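Local coordinates for putative uncharacterized protein (Pyrococcus abyssi virus 1, PDB 4HR1), which is of unknown function but folds as a bundle of helices, in a virus that infects a hyperthermophilic archaeon, at residues L70-D73 / E74-I78; D57-A60 / Q61-R64; E77-K80 / A81-V84. All blocks are in the same frame, centred on the assembly; numbering follows the deposited sequence.

Contact 1 of 3, residues L70-D73 / E74-I78; sequences LSDD and EYKEI
Ser71 and Glu74 meet across the first turn of helix 72-98. The chain is extended at Leu70 and Ser71 and helical from Asp72 onward. The first i to i+4 bond runs from Tyr75 N to Ser71 O, at 2.9 Å and nearly straight. Lys76 N to Asp72 O and Glu77 N to Asp73 O carry the helix on.

Ser71 is the N-cap. Its OG accepts from Glu74 N at 3.1 Å. OG sits between the backbone N and the carbonyl carbon (chi1 87°), which turns it back over the first turn. Glu74 returns the bond: Ser71 N donates to Glu74 OE1 at 2.9 Å, with an N-H...O angle of 172°. The donor stands above the carboxylate plane, 47° out of it. The two bonds make a capping box. The same OE1 also takes a salt bridge from Arg64 NH2. OE2 is satisfied outside the contact too, so the carboxylate is held at both oxygens.

Leu70 crosses the Glu74 side chain on the side of the cap that faces helix 34-63. Its CD2 rests on Glu74 CB at 3.7 Å and approaches Ile78 CG1 at 4.2 Å. Leu70, Glu74 and Ile78 all touch Trp56 of helix 34-63. On the outer side, Asp72 OD2 lies 3.5 Å from Lys76 CD and 4.1 Å from Lys76 NZ, beyond salt-bridge range.

The box gives partners to Glu74 N, a first-turn amide with no i-4 carbonyl in the helix, and to Ser71 N of the N-cap residue itself. Asp72, Asp73 and Glu74 also put negative charge at the helix N-terminus, where it would probably interact well with the helix dipole.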
loop_
_atom_site.group_PDB
_atom_site.type_symbol
_atom_site.label_atom_id
_atom_site.label_comp_id
_atom_site.label_asym_id
_atom_site.label_seq_id
_atom_site.Cartn_x
_atom_site.Cartn_y
_atom_site.Cartn_z
ATOM N N LEU A 70 20.532 -7.430 -9.800
ATOM C CA LEU A 70 19.516 -7.715 -10.815
ATOM C C LEU A 70 20.124 -7.876 -12.207
ATOM O O LEU A 70 21.224 -7.379 -12.474
ATOM C CB LEU A 70 18.460 -6.589 -10.855
ATOM C CG LEU A 70 17.373 -6.634 -9.792
ATOM C CD1 LEU A 70 17.703 -5.703 -8.644
ATOM C CD2 LEU A 70 16.041 -6.233 -10.369
ATOM N N SER A 71 19.391 -8.554 -13.101
ATOM C CA SER A 71 19.813 -8.714 -14.485
ATOM C C SER A 71 19.425 -7.442 -15.243
ATOM O O SER A 71 18.533 -6.695 -14.812
ATOM C CB SER A 71 19.166 -9.943 -15.121
ATOM O OG SER A 71 17.897 -9.663 -15.690
ATOM N N ASP A 72 20.102 -7.219 -16.379
ATOM C CA ASP A 72 19.907 -6.098 -17.290
ATOM C C ASP A 72 18.415 -5.959 -17.616
ATOM O O ASP A 72 17.840 -4.883 -17.433
ATOM C CB ASP A 72 20.725 -6.351 -18.574
ATOM C CG ASP A 72 21.041 -5.109 -19.370
ATOM O OD1 ASP A 72 21.966 -4.370 -18.969
ATOM O OD2 ASP A 72 20.373 -4.880 -20.403
ATOM N N ASP A 73 17.790 -7.079 -18.020
ATOM C CA ASP A 73 16.377 -7.188 -18.382
ATOM C C ASP A 73 15.452 -6.854 -17.197
ATOM O O ASP A 73 14.484 -6.106 -17.384
ATOM C CB ASP A 73 16.088 -8.588 -18.951
ATOM C CG ASP A 73 17.071 -9.011 -20.033
ATOM O OD1 ASP A 73 18.075 -9.684 -19.694
ATOM O OD2 ASP A 73 16.866 -8.621 -21.209
ATOM N N GLU A 74 15.770 -7.382 -15.981
ATOM C CA GLU A 74 15.019 -7.156 -14.742
ATOM C C GLU A 74 15.028 -5.660 -14.403
ATOM O O GLU A 74 13.956 -5.042 -14.349
ATOM C CB GLU A 74 15.627 -7.974 -13.599
ATOM C CG GLU A 74 15.229 -9.440 -13.574
ATOM C CD GLU A 74 16.066 -10.306 -12.650
ATOM O OE1 GLU A 74 17.000 -9.774 -12.005
ATOM O OE2 GLU A 74 15.804 -11.529 -12.588
ATOM N N TYR A 75 16.254 -5.070 -14.273
ATOM C CA TYR A 75 16.520 -3.645 -14.057
ATOM C C TYR A 75 15.670 -2.745 -14.973
ATOM O O TYR A 75 15.036 -1.812 -14.478
ATOM C CB TYR A 75 18.010 -3.342 -14.290
ATOM C CG TYR A 75 18.407 -1.929 -13.906
ATOM C CD1 TYR A 75 18.935 -1.651 -12.647
ATOM C CD2 TYR A 75 18.233 -0.865 -14.793
ATOM C CE1 TYR A 75 19.278 -0.350 -12.277
ATOM C CE2 TYR A 75 18.575 0.440 -14.433
ATOM C CZ TYR A 75 19.090 0.692 -13.169
ATOM O OH TYR A 75 19.436 1.969 -12.794
ATOM N N LYS A 76 15.665 -3.024 -16.296
ATOM C CA LYS A 76 14.924 -2.252 -17.309
ATOM C C LYS A 76 13.406 -2.282 -17.109
ATOM O O LYS A 76 12.738 -1.257 -17.302
ATOM C CB LYS A 76 15.299 -2.702 -18.735
ATOM C CG LYS A 76 16.716 -2.291 -19.175
ATOM C CD LYS A 76 17.259 -3.179 -20.300
ATOM C CE LYS A 76 16.885 -2.715 -21.687
ATOM N NZ LYS A 76 17.212 -3.746 -22.703
ATOM N N GLU A 77 12.865 -3.470 -16.748
ATOM C CA GLU A 77 11.445 -3.688 -16.482
ATOM C C GLU A 77 11.062 -2.929 -15.188
ATOM O O GLU A 77 9.992 -2.327 -15.156
ATOM C CB GLU A 77 11.143 -5.202 -16.383
ATOM C CG GLU A 77 9.665 -5.578 -16.352
ATOM C CD GLU A 77 8.926 -5.438 -15.029
ATOM O OE1 GLU A 77 9.524 -5.707 -13.960
ATOM O OE2 GLU A 77 7.729 -5.074 -15.069
ATOM N N ILE A 78 11.942 -2.918 -14.159
ATOM C CA ILE A 78 11.717 -2.155 -12.922
ATOM C C ILE A 78 11.677 -0.632 -13.268
ATOM O O ILE A 78 10.761 0.079 -12.828
ATOM C CB ILE A 78 12.811 -2.461 -11.852
ATOM C CG1 ILE A 78 12.629 -3.844 -11.208
ATOM C CG2 ILE A 78 12.888 -1.353 -10.783
ATOM C CD1 ILE A 78 11.313 -4.039 -10.360
#

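Contact 2 of 3, residues D57-A60 / Q61-R64; sequences DVYA and QYAR
Tyr59 and Ala63 meet in a CH-pi contact at the C-terminal end of helix 34-63. Ala63 CB sits over one face of the Tyr59 ring, 4.0 Å from the centroid and 27° off the ring normal. The methyl is displaced toward the rim, and its nearest ring atom is Tyr59 CZ at 3.6 Å. CG of Tyr59 is turned away from its own backbone N (chi1 178°), and this carries the ring along the helix toward Ala63.

The second aromatic contact joins Tyr59 and Tyr62. Tyr59 CE1 comes in at the edge of the Tyr62 ring, in its plane, and meets CD2 at 3.9 Å. Both tyrosines also pack against aromatic side chains of the other protein chain, with edge-to-face rings. Val58 O accepts a hydrogen bond from an aromatic side chain of that chain. This end of a long helix of the helical bundle therefore forms part of the interface between the two chains.

Backbone bonds hold the last turn. Gln61 N donates to Asp57 O and Ala63 N to Tyr59 O, both at 3.0 Å. Arg64 N donates to Ala60 O at 3.2 Å, although Arg64 itself has already left helical geometry.

Arg64 packs on Ala60. The arginine chain bends at chi2 and folds back over the helix end. Its guanidinium, salt-bridged to Glu74, lies with one face over Ala60 CB, 4.1 Å from Arg64 CZ.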
loop_
_atom_site.group_PDB
_atom_site.type_symbol
_atom_site.label_atom_id
_atom_site.label_comp_id
_atom_site.label_asym_id
_atom_site.label_seq_id
_atom_site.Cartn_x
_atom_site.Cartn_y
_atom_site.Cartn_z
ATOM N N ASP A 57 10.003 -8.685 -7.746
ATOM C CA ASP A 57 11.159 -8.053 -7.120
ATOM C C ASP A 57 11.107 -7.962 -5.604
ATOM O O ASP A 57 12.159 -8.033 -4.945
ATOM C CB ASP A 57 11.548 -6.735 -7.791
ATOM C CG ASP A 57 12.967 -6.322 -7.456
ATOM O OD1 ASP A 57 13.156 -5.166 -7.015
ATOM O OD2 ASP A 57 13.873 -7.198 -7.500
ATOM N N VAL A 58 9.887 -7.882 -5.045
ATOM C CA VAL A 58 9.678 -7.896 -3.605
ATOM C C VAL A 58 10.224 -9.231 -3.058
ATOM O O VAL A 58 11.050 -9.190 -2.152
ATOM C CB VAL A 58 8.208 -7.620 -3.236
ATOM C CG1 VAL A 58 8.027 -7.490 -1.723
ATOM C CG2 VAL A 58 7.695 -6.376 -3.956
ATOM N N TYR A 59 9.874 -10.396 -3.690
ATOM C CA TYR A 59 10.458 -11.683 -3.290
ATOM C C TYR A 59 11.887 -11.846 -3.788
ATOM O O TYR A 59 12.757 -12.226 -2.988
ATOM C CB TYR A 59 9.632 -12.944 -3.700
ATOM C CG TYR A 59 10.343 -14.231 -3.293
ATOM C CD1 TYR A 59 10.629 -14.498 -1.955
ATOM C CD2 TYR A 59 10.853 -15.106 -4.252
ATOM C CE1 TYR A 59 11.371 -15.619 -1.579
ATOM C CE2 TYR A 59 11.563 -16.254 -3.886
ATOM C CZ TYR A 59 11.825 -16.503 -2.545
ATOM O OH TYR A 59 12.560 -17.602 -2.161
ATOM N N ALA A 60 12.117 -11.622 -5.114
ATOM C CA ALA A 60 13.428 -11.802 -5.744
ATOM C C ALA A 60 14.571 -11.185 -4.953
ATOM O O ALA A 60 15.534 -11.894 -4.643
ATOM C CB ALA A 60 13.419 -11.304 -7.185
ATOM N N GLN A 61 14.407 -9.912 -4.523
ATOM C CA GLN A 61 15.424 -9.210 -3.742
ATOM C C GLN A 61 15.779 -9.942 -2.442
ATOM O O GLN A 61 16.967 -10.129 -2.160
ATOM C CB GLN A 61 15.040 -7.734 -3.497
ATOM C CG GLN A 61 16.226 -6.847 -3.108
ATOM C CD GLN A 61 15.864 -5.382 -3.015
ATOM O OE1 GLN A 61 15.830 -4.792 -1.925
ATOM N NE2 GLN A 61 15.618 -4.754 -4.162
ATOM N N TYR A 62 14.750 -10.386 -1.680
ATOM C CA TYR A 62 14.925 -11.119 -0.422
ATOM C C TYR A 62 15.701 -12.407 -0.657
ATOM O O TYR A 62 16.649 -12.685 0.081
ATOM C CB TYR A 62 13.558 -11.416 0.243
ATOM C CG TYR A 62 13.640 -12.372 1.419
ATOM C CD1 TYR A 62 14.105 -11.944 2.663
ATOM C CD2 TYR A 62 13.314 -13.720 1.273
ATOM C CE1 TYR A 62 14.233 -12.831 3.735
ATOM C CE2 TYR A 62 13.433 -14.616 2.340
ATOM C CZ TYR A 62 13.894 -14.168 3.571
ATOM O OH TYR A 62 14.010 -15.052 4.625
ATOM N N ALA A 63 15.267 -13.187 -1.679
ATOM C CA ALA A 63 15.796 -14.492 -2.085
ATOM C C ALA A 63 17.292 -14.517 -2.376
ATOM O O ALA A 63 17.960 -15.467 -1.963
ATOM C CB ALA A 63 15.015 -15.028 -3.278
ATOM N N ARG A 64 17.823 -13.493 -3.086
ATOM C CA ARG A 64 19.257 -13.457 -3.391
ATOM C C ARG A 64 20.127 -12.716 -2.376
ATOM O O ARG A 64 20.893 -11.817 -2.731
ATOM C CB ARG A 64 19.600 -13.175 -4.870
ATOM C CG ARG A 64 18.705 -12.194 -5.606
ATOM C CD ARG A 64 17.946 -12.900 -6.720
ATOM N NE ARG A 64 17.661 -12.005 -7.844
ATOM C CZ ARG A 64 17.017 -12.365 -8.951
ATOM N NH1 ARG A 64 16.577 -13.608 -9.098
ATOM N NH2 ARG A 64 16.799 -11.484 -9.912
#

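Contact 3 of 3, residues E77-K80 / A81-V84; sequences EIQK and ALLV
Ile78 and Leu82 touch one turn apart in regular helix, within helix 72-98, where four successive i to i+4 bonds join 77-80 to 81-84. The shortest, Leu82 N to Ile78 O, is 2.8 Å and lies in the carbonyl plane. The other three are less straight. The bond from Leu83 N to Gln79 O, for example, has an N-H...O angle of 139°.

Leu82 CD1 meets two side chains of the preceding turn. Ile78 CG2 approaches Leu82 CD1 at 4.1 Å. Gln79 reaches the same methyl with its amide end, and OE1 is 3.7 Å from Leu82 CD1. The glutamine gets there by bending at chi2 (-60°), which swings the amide across the end of the leucine.

These residues lie in the helical bundle, on one side of a long helix that packs against two others. Leu82 touches Thr8 and Val9 of helix 5-30, and Ile78 and Ala81 touch helix 34-63 at Trp56 and Val54. Phe3, ahead of helix 5-30, packs on Ile78, Gln79 and Leu82. The small Ala81 is buried, and its CB lies 3.4 Å from Ile78 O.

Glu77 turns to helix 34-63, where its OE1 accepts a hydrogen bond from Trp56 NE1. Lys80 O accepts from Val84 N at 3.3 Å. Val84 CG2 rests 3.4 Å from the same Lys80 O, and Val84 also touches Arg46 of helix 34-63.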
loop_
_atom_site.group_PDB
_atom_site.type_symbol
_atom_site.label_atom_id
_atom_site.label_comp_id
_atom_site.label_asym_id
_atom_site.label_seq_id
_atom_site.Cartn_x
_atom_site.Cartn_y
_atom_site.Cartn_z
ATOM N N GLU A 77 12.865 -3.470 -16.748
ATOM C CA GLU A 77 11.445 -3.688 -16.482
ATOM C C GLU A 77 11.062 -2.929 -15.188
ATOM O O GLU A 77 9.992 -2.327 -15.156
ATOM C CB GLU A 77 11.143 -5.202 -16.383
ATOM C CG GLU A 77 9.665 -5.578 -16.352
ATOM C CD GLU A 77 8.926 -5.438 -15.029
ATOM O OE1 GLU A 77 9.524 -5.707 -13.960
ATOM O OE2 GLU A 77 7.729 -5.074 -15.069
ATOM N N ILE A 78 11.942 -2.918 -14.159
ATOM C CA ILE A 78 11.717 -2.155 -12.922
ATOM C C ILE A 78 11.677 -0.632 -13.268
ATOM O O ILE A 78 10.761 0.079 -12.828
ATOM C CB ILE A 78 12.811 -2.461 -11.852
ATOM C CG1 ILE A 78 12.629 -3.844 -11.208
ATOM C CG2 ILE A 78 12.888 -1.353 -10.783
ATOM C CD1 ILE A 78 11.313 -4.039 -10.360
ATOM N N GLN A 79 12.673 -0.161 -14.078
ATOM C CA GLN A 79 12.786 1.217 -14.527
ATOM C C GLN A 79 11.595 1.658 -15.341
ATOM O O GLN A 79 11.148 2.788 -15.182
ATOM C CB GLN A 79 14.104 1.459 -15.280
ATOM C CG GLN A 79 15.344 1.514 -14.376
ATOM C CD GLN A 79 15.345 2.599 -13.303
ATOM O OE1 GLN A 79 15.797 2.378 -12.174
ATOM N NE2 GLN A 79 14.872 3.803 -13.625
ATOM N N LYS A 80 11.053 0.772 -16.181
ATOM C CA LYS A 80 9.877 1.087 -16.998
ATOM C C LYS A 80 8.625 1.145 -16.132
ATOM O O LYS A 80 7.718 1.919 -16.426
ATOM C CB LYS A 80 9.711 0.075 -18.142
ATOM C CG LYS A 80 10.607 0.366 -19.346
ATOM C CD LYS A 80 11.064 -0.894 -20.091
ATOM C CE LYS A 80 10.013 -1.521 -20.986
ATOM N NZ LYS A 80 9.184 -2.536 -20.268
ATOM N N ALA A 81 8.581 0.333 -15.056
ATOM C CA ALA A 81 7.470 0.337 -14.107
ATOM C C ALA A 81 7.526 1.636 -13.284
ATOM O O ALA A 81 6.501 2.322 -13.166
ATOM C CB ALA A 81 7.543 -0.882 -13.198
ATOM N N LEU A 82 8.752 2.019 -12.806
ATOM C CA LEU A 82 9.013 3.264 -12.074
ATOM C C LEU A 82 8.504 4.485 -12.819
ATOM O O LEU A 82 7.969 5.412 -12.207
ATOM C CB LEU A 82 10.496 3.421 -11.749
ATOM C CG LEU A 82 10.996 2.605 -10.555
ATOM C CD1 LEU A 82 12.496 2.700 -10.439
ATOM C CD2 LEU A 82 10.339 3.061 -9.243
ATOM N N LEU A 83 8.609 4.432 -14.157
ATOM C CA LEU A 83 8.178 5.464 -15.080
ATOM C C LEU A 83 6.670 5.587 -15.161
ATOM O O LEU A 83 6.144 6.703 -15.144
ATOM C CB LEU A 83 8.742 5.144 -16.457
ATOM C CG LEU A 83 9.650 6.196 -17.022
ATOM C CD1 LEU A 83 10.767 5.552 -17.861
ATOM C CD2 LEU A 83 8.841 7.303 -17.754
ATOM N N VAL A 84 5.973 4.441 -15.273
ATOM C CA VAL A 84 4.501 4.376 -15.359
ATOM C C VAL A 84 3.911 4.909 -14.032
ATOM O O VAL A 84 2.941 5.669 -14.048
ATOM C CB VAL A 84 4.026 2.929 -15.702
ATOM C CG1 VAL A 84 2.514 2.761 -15.540
ATOM C CG2 VAL A 84 4.462 2.534 -17.110
#

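How the contacts relate
Contacts 1 and 3 both lie on helix 72-98 and share Glu77 and Ile78; contact 2 closes the preceding helix, 34-63. Contact 1 is a surface contact at a helix start, and its chemistry is mainly polar. Contact 2 is partly buried at a helix end, with aromatic packing that extends to the other chain. Contact 3 is also partly buried, nearer the chain centre, and its side-chain packing is mostly apolar. The salt bridge from Arg64 NH2 to Glu74 OE1, 2.7 Å long, is the tie between contacts 1 and 2. Ile78 CD1 also packs on Asp57 CB at 3.7 Å, linking contact 2 to both others.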